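Local coordinates for stage II sporulation protein E (SpoIIE) (Moorella thermoacetica, PDB 3ZT9) that probably acts as a manganese-dependent PP2C-type protein phosphatase in stressosome signalling, a module thought to feed into control of secondary messengers, at residues Y9-E14 against D185-I190; E16-D21 against H42-A47; A47-I52 against R77-A82; A99-I104 against G122-N127. All coordinates share one frame; numbering follows the deposited sequence. Where two conformers were deposited one is given.

Contact 1 (Y9-E14 against D185-I190); sequences YTRARE and DDVAVI. With MN (manganese (II) ion), chain C.
Y9 pairs with V189 and R11 with V187, both as hydrogen-bonded pairs, so strand 9-11 runs antiparallel along strand 187-190 at one edge of a sheet of the PP2C beta sandwich. Four backbone bonds join them, Y9 N to V189 O (2.9 Å) and V187 N to R11 O (2.8 Å) among them. T10 and A188 form the non-hydrogen-bonded pair in the middle, with T10 CG2 4.0 Å from A188 CB.

Side-chain packing on the other face centres on V187. Its CG1, anti to the backbone N (chi1 168°), meets the edge of the Y9 ring at 4.2 Å from CE2. Its CG2 runs beside the R11 side chain, 4.0 Å from R11 NH2.

Beyond the strands D186 OD1 takes over as acceptor. It receives R13 N at 2.9 Å, nearly straight (168°) but from above the carboxylate plane, and G20 N as well. A leucine here would probably leave both amides without their acceptor and let the chain at R13 drift from the end of the sheet.

Metal binding falls to D185, which shares the manganese with D38 and D150: D185 OD2 is a ligand at 2.2 Å, while OD1 accepts from a metal-bound water.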
loop_
_atom_site.group_PDB
_atom_site.type_symbol
_atom_site.label_atom_id
_atom_site.label_comp_id
_atom_site.label_asym_id
_atom_site.label_seq_id
_atom_site.Cartn_x
_atom_site.Cartn_y
_atom_site.Cartn_z
ATOM N N TYR A 9 -5.500 8.728 0.371
ATOM C CA TYR A 9 -5.267 9.886 1.236
ATOM C C TYR A 9 -3.845 9.859 1.735
ATOM O O TYR A 9 -3.345 8.799 2.123
ATOM C CB TYR A 9 -6.178 9.834 2.451
ATOM C CG TYR A 9 -5.912 10.904 3.499
ATOM C CD1 TYR A 9 -6.507 12.166 3.386
ATOM C CD2 TYR A 9 -5.123 10.640 4.629
ATOM C CE1 TYR A 9 -6.289 13.153 4.353
ATOM C CE2 TYR A 9 -4.914 11.641 5.611
ATOM C CZ TYR A 9 -5.515 12.875 5.465
ATOM O OH TYR A 9 -5.312 13.851 6.436
ATOM N N THR A 10 -3.182 11.003 1.728
ATOM C CA THR A 10 -1.858 11.084 2.394
ATOM C C THR A 10 -1.808 12.409 3.174
ATOM O O THR A 10 -2.538 13.376 2.842
ATOM C CB THR A 10 -0.644 11.083 1.385
ATOM O OG1 THR A 10 -0.673 12.250 0.558
ATOM C CG2 THR A 10 -0.639 9.825 0.498
ATOM N N ARG A 11 -0.975 12.434 4.206
ATOM C CA ARG A 11 -0.806 13.634 5.015
ATOM C C ARG A 11 0.610 13.611 5.576
ATOM O O ARG A 11 1.033 12.627 6.187
ATOM C CB ARG A 11 -1.811 13.682 6.184
ATOM C CG ARG A 11 -1.767 15.017 6.926
ATOM C CD ARG A 11 -2.719 15.057 8.121
ATOM N NE ARG A 11 -2.360 14.048 9.118
ATOM C CZ ARG A 11 -3.194 13.552 10.030
ATOM N NH1 ARG A 11 -4.449 13.976 10.092
ATOM N NH2 ARG A 11 -2.771 12.636 10.887
ATOM N N ALA A 12 1.332 14.706 5.388
ATOM C CA ALA A 12 2.677 14.790 5.965
ATOM C C ALA A 12 2.629 14.854 7.486
ATOM O O ALA A 12 1.731 15.453 8.067
ATOM C CB ALA A 12 3.392 16.022 5.442
ATOM N N ARG A 13 3.663 14.285 8.119
ATOM C CA ARG A 13 3.973 14.550 9.505
ATOM C C ARG A 13 3.857 16.044 9.801
ATOM O O ARG A 13 4.341 16.885 9.038
ATOM C CB ARG A 13 5.413 14.068 9.829
ATOM C CG ARG A 13 5.867 14.427 11.276
ATOM C CD ARG A 13 7.350 14.202 11.467
ATOM N NE ARG A 13 7.817 14.791 12.714
ATOM C CZ ARG A 13 8.249 14.094 13.757
ATOM N NH1 ARG A 13 8.293 12.769 13.708
ATOM N NH2 ARG A 13 8.652 14.725 14.846
ATOM N N GLU A 14 3.243 16.369 10.930
ATOM C CA GLU A 14 3.039 17.761 11.348
ATOM C C GLU A 14 4.338 18.559 11.283
ATOM O O GLU A 14 5.374 18.107 11.750
ATOM C CB GLU A 14 2.529 17.732 12.778
ATOM C CG GLU A 14 2.030 18.997 13.391
ATOM C CD GLU A 14 1.587 18.694 14.806
ATOM O OE1 GLU A 14 2.057 17.678 15.374
ATOM O OE2 GLU A 14 0.762 19.440 15.339
ATOM N N ASP A 185 3.693 11.330 12.433
ATOM C CA ASP A 185 4.301 10.587 11.346
ATOM C C ASP A 185 3.502 10.908 10.113
ATOM O O ASP A 185 2.366 11.400 10.219
ATOM C CB ASP A 185 4.292 9.059 11.613
ATOM C CG ASP A 185 5.247 8.301 10.676
ATOM O OD1 ASP A 185 6.115 8.966 10.054
ATOM O OD2 ASP A 185 5.150 7.062 10.542
ATOM N N ASP A 186 4.089 10.644 8.959
ATOM C CA ASP A 186 3.351 10.683 7.693
ATOM C C ASP A 186 2.260 9.634 7.684
ATOM O O ASP A 186 2.412 8.590 8.306
ATOM C CB ASP A 186 4.310 10.396 6.558
ATOM C CG ASP A 186 5.448 11.405 6.507
ATOM O OD1 ASP A 186 5.162 12.579 6.326
ATOM O OD2 ASP A 186 6.598 11.015 6.640
ATOM N N VAL A 187 1.180 9.892 6.954
ATOM C CA VAL A 187 0.053 8.948 6.887
ATOM C C VAL A 187 -0.257 8.688 5.423
ATOM O O VAL A 187 -0.247 9.612 4.602
ATOM C CB VAL A 187 -1.178 9.503 7.624
ATOM C CG1 VAL A 187 -2.439 8.681 7.314
ATOM C CG2 VAL A 187 -0.905 9.574 9.163
ATOM N N ALA A 188 -0.548 7.434 5.072
ATOM C CA ALA A 188 -0.980 7.122 3.727
ATOM C C ALA A 188 -2.000 5.992 3.817
ATOM O O ALA A 188 -1.787 5.025 4.541
ATOM C CB ALA A 188 0.211 6.664 2.866
ATOM N N VAL A 189 -3.085 6.096 3.064
ATOM C CA VAL A 189 -4.130 5.082 3.108
ATOM C C VAL A 189 -4.723 4.919 1.738
ATOM O O VAL A 189 -5.017 5.928 1.095
ATOM C CB VAL A 189 -5.327 5.526 3.992
ATOM C CG1 VAL A 189 -6.286 4.309 4.203
ATOM C CG2 VAL A 189 -4.857 6.086 5.314
ATOM N N ILE A 190 -4.974 3.662 1.333
ATOM C CA ILE A 190 -5.757 3.371 0.120
ATOM C C ILE A 190 -6.918 2.453 0.501
ATOM O O ILE A 190 -6.730 1.534 1.289
ATOM C CB ILE A 190 -4.896 2.609 -0.921
ATOM C CG1 ILE A 190 -3.764 3.527 -1.403
ATOM C CG2 ILE A 190 -5.740 2.193 -2.100
ATOM C CD1 ILE A 190 -2.795 2.790 -2.384
HETATM MN MN MN C . 5.931 5.742 8.977
HETATM O O HOH W 1 0.215 13.351 9.930
HETATM O O HOH W 2 7.581 7.234 8.799
HETATM O O HOH W 3 4.536 6.892 7.730
HETATM O O HOH W 4 7.689 4.898 10.074
#

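Contact 2 (E16-D21 against H42-A47); sequences EIACGD and HGPEAA
E16 and H42 meet with their side chains crossing at about a right angle, the carboxylate plane turned 55° from the imidazole plane. The glutamate chain bends back at CG (chi2 -64°), which brings both oxygens round to the histidine. E16 OE2 lies 2.9 Å from H42 ND1, and E16 OE1 sits in the plane of the ring at its edge. H42 was modelled in two conformers, so the pairing is certain for no more than the one described. E16 OE1 also touches the backbone, 3.6 Å from G43 CA, and R13 lends E16 OE2 a long, weak ion pair.

Further along, small groups do the packing. A18 points its CB at the first turn of the helix, 4.2 Å from A47 CB and close to P44. A47 CB in turn presses against the backbone, only 3.2 Å from C19 O. G20 slides past A46, its CA 3.9 Å from A46 CB; a side chain on G20 would run into that methyl. One water ties the backbones together, donating to A18 O at 2.7 Å and accepting from G43 N at 2.8 Å, so G43 N has a partner without a direct bond between the segments.

G43 has a positive phi (84°), a backbone shape in which a CB would collide with the carbonyl O of H42. It closes the run from D38 to G43, where D38, G39 and G41 bind manganese. This glycine-rich turn, leading from a metal-binding strand end straight into a helix, is consistent with the glycine-rich metal-binding turn of SpoIIE-type PP2C phosphatases.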
loop_
_atom_site.group_PDB
_atom_site.type_symbol
_atom_site.label_atom_id
_atom_site.label_comp_id
_atom_site.label_asym_id
_atom_site.label_seq_id
_atom_site.Cartn_x
_atom_site.Cartn_y
_atom_site.Cartn_z
ATOM N N GLU A 16 6.145 19.151 8.636
ATOM C CA GLU A 16 6.843 18.908 7.350
ATOM C C GLU A 16 6.080 19.517 6.158
ATOM O O GLU A 16 4.858 19.693 6.205
ATOM C CB GLU A 16 7.051 17.405 7.100
ATOM C CG GLU A 16 7.655 16.638 8.263
ATOM C CD GLU A 16 9.072 17.068 8.615
ATOM O OE1 GLU A 16 9.832 17.485 7.708
ATOM O OE2 GLU A 16 9.421 16.965 9.814
ATOM N N ILE A 17 6.799 19.870 5.097
ATOM C CA ILE A 17 6.149 20.350 3.889
ATOM C C ILE A 17 6.097 19.309 2.773
ATOM O O ILE A 17 5.517 19.581 1.730
ATOM C CB ILE A 17 6.825 21.634 3.331
ATOM C CG1 ILE A 17 8.317 21.392 3.083
ATOM C CG2 ILE A 17 6.605 22.815 4.270
ATOM C CD1 ILE A 17 8.944 22.466 2.205
ATOM N N ALA A 18 6.701 18.136 2.978
ATOM C CA ALA A 18 6.598 17.034 2.023
ATOM C C ALA A 18 6.270 15.763 2.790
ATOM O O ALA A 18 6.789 15.536 3.888
ATOM C CB ALA A 18 7.898 16.824 1.228
ATOM N N CYS A 19 5.366 14.986 2.230
ATOM C CA CYS A 19 4.950 13.729 2.843
ATOM C C CYS A 19 5.914 12.608 2.515
ATOM O O CYS A 19 6.161 12.312 1.356
ATOM C CB CYS A 19 3.526 13.358 2.391
ATOM S SG CYS A 19 2.892 11.796 3.042
ATOM N N GLY A 20 6.448 11.961 3.549
ATOM C CA GLY A 20 7.399 10.879 3.333
ATOM C C GLY A 20 6.833 9.535 2.932
ATOM O O GLY A 20 7.587 8.596 2.728
ATOM N N ASP A 21 5.509 9.425 2.810
ATOM C CA ASP A 21 4.870 8.228 2.286
ATOM C C ASP A 21 4.408 8.481 0.836
ATOM O O ASP A 21 4.266 9.617 0.408
ATOM C CB ASP A 21 3.609 7.841 3.103
ATOM C CG ASP A 21 3.882 7.452 4.546
ATOM O OD1 ASP A 21 5.038 7.197 4.929
ATOM O OD2 ASP A 21 2.873 7.363 5.291
ATOM N N HIS A 42 11.245 10.910 7.886
ATOM C CA HIS A 42 10.239 11.841 7.383
ATOM C C HIS A 42 10.893 12.921 6.529
ATOM O O HIS A 42 12.103 12.933 6.339
ATOM C CB HIS A 42 9.427 12.468 8.540
ATOM C CG HIS A 42 10.262 13.039 9.651
ATOM N ND1 HIS A 42 10.651 14.360 9.691
ATOM C CD2 HIS A 42 10.766 12.467 10.771
ATOM C CE1 HIS A 42 11.364 14.580 10.784
ATOM N NE2 HIS A 42 11.455 13.445 11.452
ATOM N N GLY A 43 10.083 13.806 5.991
ATOM C CA GLY A 43 10.614 14.947 5.269
ATOM C C GLY A 43 10.951 14.618 3.817
ATOM O O GLY A 43 10.660 13.539 3.334
ATOM N N PRO A 44 11.569 15.578 3.110
ATOM C CA PRO A 44 11.797 15.393 1.668
ATOM C C PRO A 44 12.729 14.208 1.331
ATOM O O PRO A 44 12.603 13.644 0.262
ATOM C CB PRO A 44 12.475 16.722 1.238
ATOM C CG PRO A 44 12.166 17.708 2.325
ATOM C CD PRO A 44 12.024 16.899 3.593
ATOM N N GLU A 45 13.676 13.842 2.198
ATOM C CA GLU A 45 14.508 12.672 1.880
ATOM C C GLU A 45 13.712 11.380 1.968
ATOM O O GLU A 45 13.918 10.481 1.168
ATOM C CB GLU A 45 15.756 12.617 2.785
ATOM C CG GLU A 45 16.629 13.845 2.566
ATOM C CD GLU A 45 17.350 14.272 3.810
ATOM O OE1 GLU A 45 16.694 14.878 4.682
ATOM O OE2 GLU A 45 18.564 14.008 3.912
ATOM N N ALA A 46 12.773 11.303 2.910
ATOM C CA ALA A 46 11.902 10.143 2.985
ATOM C C ALA A 46 10.957 10.135 1.795
ATOM O O ALA A 46 10.698 9.090 1.239
ATOM C CB ALA A 46 11.107 10.139 4.290
ATOM N N ALA A 47 10.453 11.313 1.423
ATOM C CA ALA A 47 9.527 11.417 0.315
ATOM C C ALA A 47 10.220 10.962 -0.983
ATOM O O ALA A 47 9.635 10.253 -1.814
ATOM C CB ALA A 47 9.038 12.888 0.183
HETATM O O HOH W 5 7.365 14.246 6.216
#

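Contact 3 (A47-I52 against R77-A82); sequences ARAAEI and RGTRGA
T79 reaches from the loop before strand 82-90 to A49 and I52 on helix 43-60. Its CB is aimed at the helix, and the two branches part from there. OG1 stands between the backbone N and the carbonyl carbon (chi1 73°), where it accepts from G81 N at 3.0 Å in an ST turn and is also hydrogen-bonded to L76 O. The same oxygen rests 3.9 Å from A49 CB. The methyl takes the other course: T79 CG2 meets I52 CD1 tip to tip at 4.0 Å, with R48 NH2 a looser neighbour at 4.3 Å. I52 CD1 in turn lies over one face of the R48 guanidinium, towards its rim.

A valine in place of T79 would probably leave G81 N and L76 O without their shared partner and set the turn free to shift against A49.

A49 is the helix residue most enclosed by the loop, its CB 3.4 Å from G81 O and 4.1 Å from R80 CB. R80 then bends away to give NH1 to I40 O and H42 O. L76, at the end of helix 65-76, packs on A49, I52 and A82, so the loop is wedged where the two helices meet the start of strand 82-90.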
loop_
_atom_site.group_PDB
_atom_site.type_symbol
_atom_site.label_atom_id
_atom_site.label_comp_id
_atom_site.label_asym_id
_atom_site.label_seq_id
_atom_site.Cartn_x
_atom_site.Cartn_y
_atom_site.Cartn_z
ATOM N N ALA A 47 10.453 11.313 1.423
ATOM C CA ALA A 47 9.527 11.417 0.315
ATOM C C ALA A 47 10.220 10.962 -0.983
ATOM O O ALA A 47 9.635 10.253 -1.814
ATOM C CB ALA A 47 9.038 12.888 0.183
ATOM N N ARG A 48 11.465 11.391 -1.173
ATOM C CA ARG A 48 12.232 10.988 -2.359
ATOM C C ARG A 48 12.274 9.466 -2.452
ATOM O O ARG A 48 12.076 8.874 -3.521
ATOM C CB ARG A 48 13.670 11.500 -2.263
ATOM C CG ARG A 48 14.676 10.772 -3.199
ATOM C CD ARG A 48 16.024 11.537 -3.217
ATOM N NE ARG A 48 17.135 10.760 -3.811
ATOM C CZ ARG A 48 17.257 10.483 -5.115
ATOM N NH1 ARG A 48 16.337 10.901 -5.987
ATOM N NH2 ARG A 48 18.291 9.758 -5.554
ATOM N N ALA A 49 12.507 8.820 -1.324
ATOM C CA ALA A 49 12.639 7.353 -1.367
ATOM C C ALA A 49 11.302 6.686 -1.631
ATOM O O ALA A 49 11.225 5.745 -2.436
ATOM C CB ALA A 49 13.268 6.801 -0.078
ATOM N N ALA A 50 10.249 7.165 -0.978
ATOM C CA ALA A 50 8.915 6.559 -1.154
ATOM C C ALA A 50 8.488 6.722 -2.609
ATOM O O ALA A 50 7.943 5.798 -3.201
ATOM C CB ALA A 50 7.895 7.171 -0.231
ATOM N N GLU A 51 8.772 7.883 -3.192
ATOM C CA GLU A 51 8.399 8.136 -4.586
ATOM C C GLU A 51 9.265 7.329 -5.568
ATOM O O GLU A 51 8.771 6.834 -6.582
ATOM C CB GLU A 51 8.420 9.645 -4.897
ATOM C CG GLU A 51 7.361 10.418 -4.065
ATOM C CD GLU A 51 5.905 10.109 -4.477
ATOM O OE1 GLU A 51 5.653 9.545 -5.552
ATOM O OE2 GLU A 51 4.991 10.455 -3.718
ATOM N N ILE A 52 10.550 7.164 -5.284
ATOM C CA ILE A 52 11.365 6.249 -6.087
ATOM C C ILE A 52 10.785 4.821 -6.068
ATOM O O ILE A 52 10.718 4.133 -7.120
ATOM C CB ILE A 52 12.812 6.193 -5.580
ATOM C CG1 ILE A 52 13.549 7.498 -5.977
ATOM C CG2 ILE A 52 13.551 5.014 -6.224
ATOM C CD1 ILE A 52 14.863 7.630 -5.357
ATOM N N ARG A 77 19.022 1.742 -3.356
ATOM C CA ARG A 77 20.356 1.733 -2.766
ATOM C C ARG A 77 20.866 3.169 -2.734
ATOM O O ARG A 77 20.716 3.901 -3.715
ATOM C CB ARG A 77 21.293 0.834 -3.564
ATOM C CG ARG A 77 20.970 -0.640 -3.437
ATOM C CD ARG A 77 22.005 -1.479 -4.148
ATOM N NE ARG A 77 21.902 -2.894 -3.812
ATOM C CZ ARG A 77 22.098 -3.402 -2.596
ATOM N NH1 ARG A 77 22.390 -2.617 -1.566
ATOM N NH2 ARG A 77 21.984 -4.710 -2.407
ATOM N N GLY A 78 21.435 3.567 -1.595
ATOM C CA GLY A 78 22.005 4.893 -1.433
ATOM C C GLY A 78 21.013 5.988 -1.065
ATOM O O GLY A 78 21.399 7.141 -0.958
ATOM N N THR A 79 19.740 5.652 -0.877
ATOM C CA THR A 79 18.728 6.640 -0.483
ATOM C C THR A 79 18.345 6.387 0.977
ATOM O O THR A 79 18.988 5.577 1.633
ATOM C CB THR A 79 17.449 6.493 -1.348
ATOM O OG1 THR A 79 16.741 5.303 -0.957
ATOM C CG2 THR A 79 17.777 6.430 -2.824
ATOM N N ARG A 80 17.285 7.028 1.479
ATOM C CA ARG A 80 16.805 6.755 2.843
ATOM C C ARG A 80 16.390 5.303 2.956
ATOM O O ARG A 80 16.426 4.747 4.026
ATOM C CB ARG A 80 15.598 7.630 3.224
ATOM C CG ARG A 80 15.983 9.001 3.773
ATOM C CD ARG A 80 16.377 8.937 5.265
ATOM N NE ARG A 80 16.663 10.290 5.757
ATOM C CZ ARG A 80 15.748 11.145 6.206
ATOM N NH1 ARG A 80 14.459 10.811 6.251
ATOM N NH2 ARG A 80 16.124 12.348 6.613
ATOM N N GLY A 81 15.998 4.701 1.847
ATOM C CA GLY A 81 15.370 3.377 1.868
ATOM C C GLY A 81 13.882 3.524 2.118
ATOM O O GLY A 81 13.414 4.578 2.496
ATOM N N ALA A 82 13.122 2.453 1.932
ATOM C CA ALA A 82 11.697 2.522 2.179
ATOM C C ALA A 82 11.153 1.131 2.466
ATOM O O ALA A 82 11.779 0.129 2.131
ATOM C CB ALA A 82 11.008 3.088 0.929
#

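Contact 4 (A99-I104 against G122-N127); sequences AIVGNI and GILGYN
V101 CG1 sits squarely over one face of the flat G122-I123 peptide, 3.8 Å from G122 C and 4.2 Å from I123 N. The oxygen end of the same group meets backbone, with G102 CA 3.5 Å from G122 O. V101 places this methyl by holding CG1 anti to its own N (chi1 175°), on the side where G122 has no side chain; a CB there would be tight against V101 CG1 and would collide with N127 O.

L124 meets the same valine from another side: the two side chains cross obliquely, L124 CD2 coming within 3.9 Å of V101 CG1 and also bearing on V101 CB.

The loop is folded by a classic beta bulge: Y126 N and N127 N both give their protons to I123 O, each at 3.0 Å. This compact turn packs against the end of strand 95-101, next to the edge strand 135-138 of its sheet. Helix 65-76 packs over this join, F69 touching V101 and L76 touching L124.

G102, with a phi of 98°, swings the chain out of the strand. N103 follows, and its ND2 donates to OD2 of the manganese ligand D150.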
loop_
_atom_site.group_PDB
_atom_site.type_symbol
_atom_site.label_atom_id
_atom_site.label_comp_id
_atom_site.label_asym_id
_atom_site.label_seq_id
_atom_site.Cartn_x
_atom_site.Cartn_y
_atom_site.Cartn_z
ATOM N N ALA A 99 2.314 -8.569 -1.525
ATOM C CA ALA A 99 3.517 -8.789 -0.682
ATOM C C ALA A 99 3.902 -7.489 0.005
ATOM O O ALA A 99 3.503 -6.409 -0.451
ATOM C CB ALA A 99 4.667 -9.294 -1.541
ATOM N N ILE A 100 4.672 -7.601 1.085
ATOM C CA ILE A 100 5.041 -6.427 1.870
ATOM C C ILE A 100 6.464 -6.601 2.328
ATOM O O ILE A 100 6.791 -7.649 2.877
ATOM C CB ILE A 100 4.179 -6.291 3.175
ATOM C CG1 ILE A 100 2.682 -6.318 2.831
ATOM C CG2 ILE A 100 4.531 -4.974 3.914
ATOM C CD1 ILE A 100 1.825 -6.567 4.051
ATOM N N VAL A 101 7.303 -5.592 2.104
ATOM C CA VAL A 101 8.626 -5.578 2.726
ATOM C C VAL A 101 8.578 -4.454 3.754
ATOM O O VAL A 101 8.367 -3.291 3.415
ATOM C CB VAL A 101 9.777 -5.381 1.702
ATOM C CG1 VAL A 101 11.111 -5.264 2.427
ATOM C CG2 VAL A 101 9.817 -6.559 0.749
ATOM N N GLY A 102 8.750 -4.809 5.024
ATOM C CA GLY A 102 8.708 -3.816 6.070
ATOM C C GLY A 102 7.338 -3.797 6.728
ATOM O O GLY A 102 6.699 -4.832 6.824
ATOM N N ASN A 103 6.896 -2.646 7.215
ATOM C CA ASN A 103 5.705 -2.648 8.075
ATOM C C ASN A 103 4.512 -1.869 7.516
ATOM O O ASN A 103 3.759 -1.285 8.246
ATOM C CB ASN A 103 6.032 -2.137 9.462
ATOM C CG ASN A 103 6.350 -0.661 9.468
ATOM O OD1 ASN A 103 6.643 -0.083 8.417
ATOM N ND2 ASN A 103 6.293 -0.042 10.646
ATOM N N ILE A 104 4.325 -1.891 6.216
ATOM C CA ILE A 104 3.081 -1.389 5.679
ATOM C C ILE A 104 1.967 -2.431 6.043
ATOM O O ILE A 104 2.234 -3.632 6.123
ATOM C CB ILE A 104 3.174 -1.256 4.146
ATOM C CG1 ILE A 104 4.311 -0.302 3.744
ATOM C CG2 ILE A 104 1.822 -0.811 3.569
ATOM C CD1 ILE A 104 4.141 1.168 4.172
ATOM N N GLY A 122 12.374 -6.139 6.491
ATOM C CA GLY A 122 13.449 -5.619 5.680
ATOM C C GLY A 122 13.230 -4.160 5.360
ATOM O O GLY A 122 12.217 -3.589 5.719
ATOM N N ILE A 123 14.187 -3.577 4.645
ATOM C CA ILE A 123 14.107 -2.188 4.196
ATOM C C ILE A 123 14.626 -2.158 2.770
ATOM O O ILE A 123 15.782 -2.482 2.533
ATOM C CB ILE A 123 14.982 -1.223 5.041
ATOM C CG1 ILE A 123 14.474 -1.195 6.481
ATOM C CG2 ILE A 123 14.966 0.222 4.390
ATOM C CD1 ILE A 123 15.360 -0.408 7.445
ATOM N N LEU A 124 13.769 -1.783 1.828
ATOM C CA LEU A 124 14.175 -1.768 0.428
ATOM C C LEU A 124 15.282 -0.743 0.282
ATOM O O LEU A 124 15.155 0.398 0.755
ATOM C CB LEU A 124 12.976 -1.457 -0.490
ATOM C CG LEU A 124 11.873 -2.530 -0.372
ATOM C CD1 LEU A 124 10.563 -2.013 -1.012
ATOM C CD2 LEU A 124 12.302 -3.834 -0.967
ATOM N N GLY A 125 16.363 -1.162 -0.378
ATOM C CA GLY A 125 17.542 -0.342 -0.553
ATOM C C GLY A 125 18.686 -0.701 0.368
ATOM O O GLY A 125 19.835 -0.351 0.100
ATOM N N TYR A 126 18.380 -1.419 1.446
ATOM C CA TYR A 126 19.392 -1.778 2.444
ATOM C C TYR A 126 19.489 -3.244 2.816
ATOM O O TYR A 126 20.580 -3.797 2.790
ATOM C CB TYR A 126 19.221 -0.901 3.678
ATOM C CG TYR A 126 19.690 0.481 3.361
ATOM C CD1 TYR A 126 21.048 0.794 3.395
ATOM C CD2 TYR A 126 18.797 1.459 2.950
ATOM C CE1 TYR A 126 21.495 2.046 3.072
ATOM C CE2 TYR A 126 19.237 2.719 2.625
ATOM C CZ TYR A 126 20.586 3.004 2.688
ATOM O OH TYR A 126 21.032 4.254 2.367
ATOM N N ASN A 127 18.377 -3.874 3.178
ATOM C CA ASN A 127 18.400 -5.278 3.609
ATOM C C ASN A 127 17.214 -6.053 3.040
ATOM O O ASN A 127 16.119 -6.045 3.602
ATOM C CB ASN A 127 18.465 -5.400 5.146
ATOM C CG ASN A 127 17.280 -4.761 5.831
ATOM O OD1 ASN A 127 16.393 -4.270 5.167
ATOM N ND2 ASN A 127 17.255 -4.759 7.162
#

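Overall arrangement
From the N terminus, the chain lays strand 6-11 beside the final strand 187-192, so contact 1 closes a loop that encloses the other three. Inside it they follow in series, none crossing another. Contact 2 closes first, bringing the loop after strand 6-11 back to the start of helix 43-60; D186 of contact 1 touches it through G20. Contact 3 shares A47 and this helix, and ties it to the loop between helix 65-76 and strand 82-90. Contact 4 closes last, joining the end of strand 95-101 to the 122-127 loop, which touches contact 3 through Y126 and L124. Contact 1 belongs to one sheet of the sandwich, and strand 95-101 of contact 4 to the other.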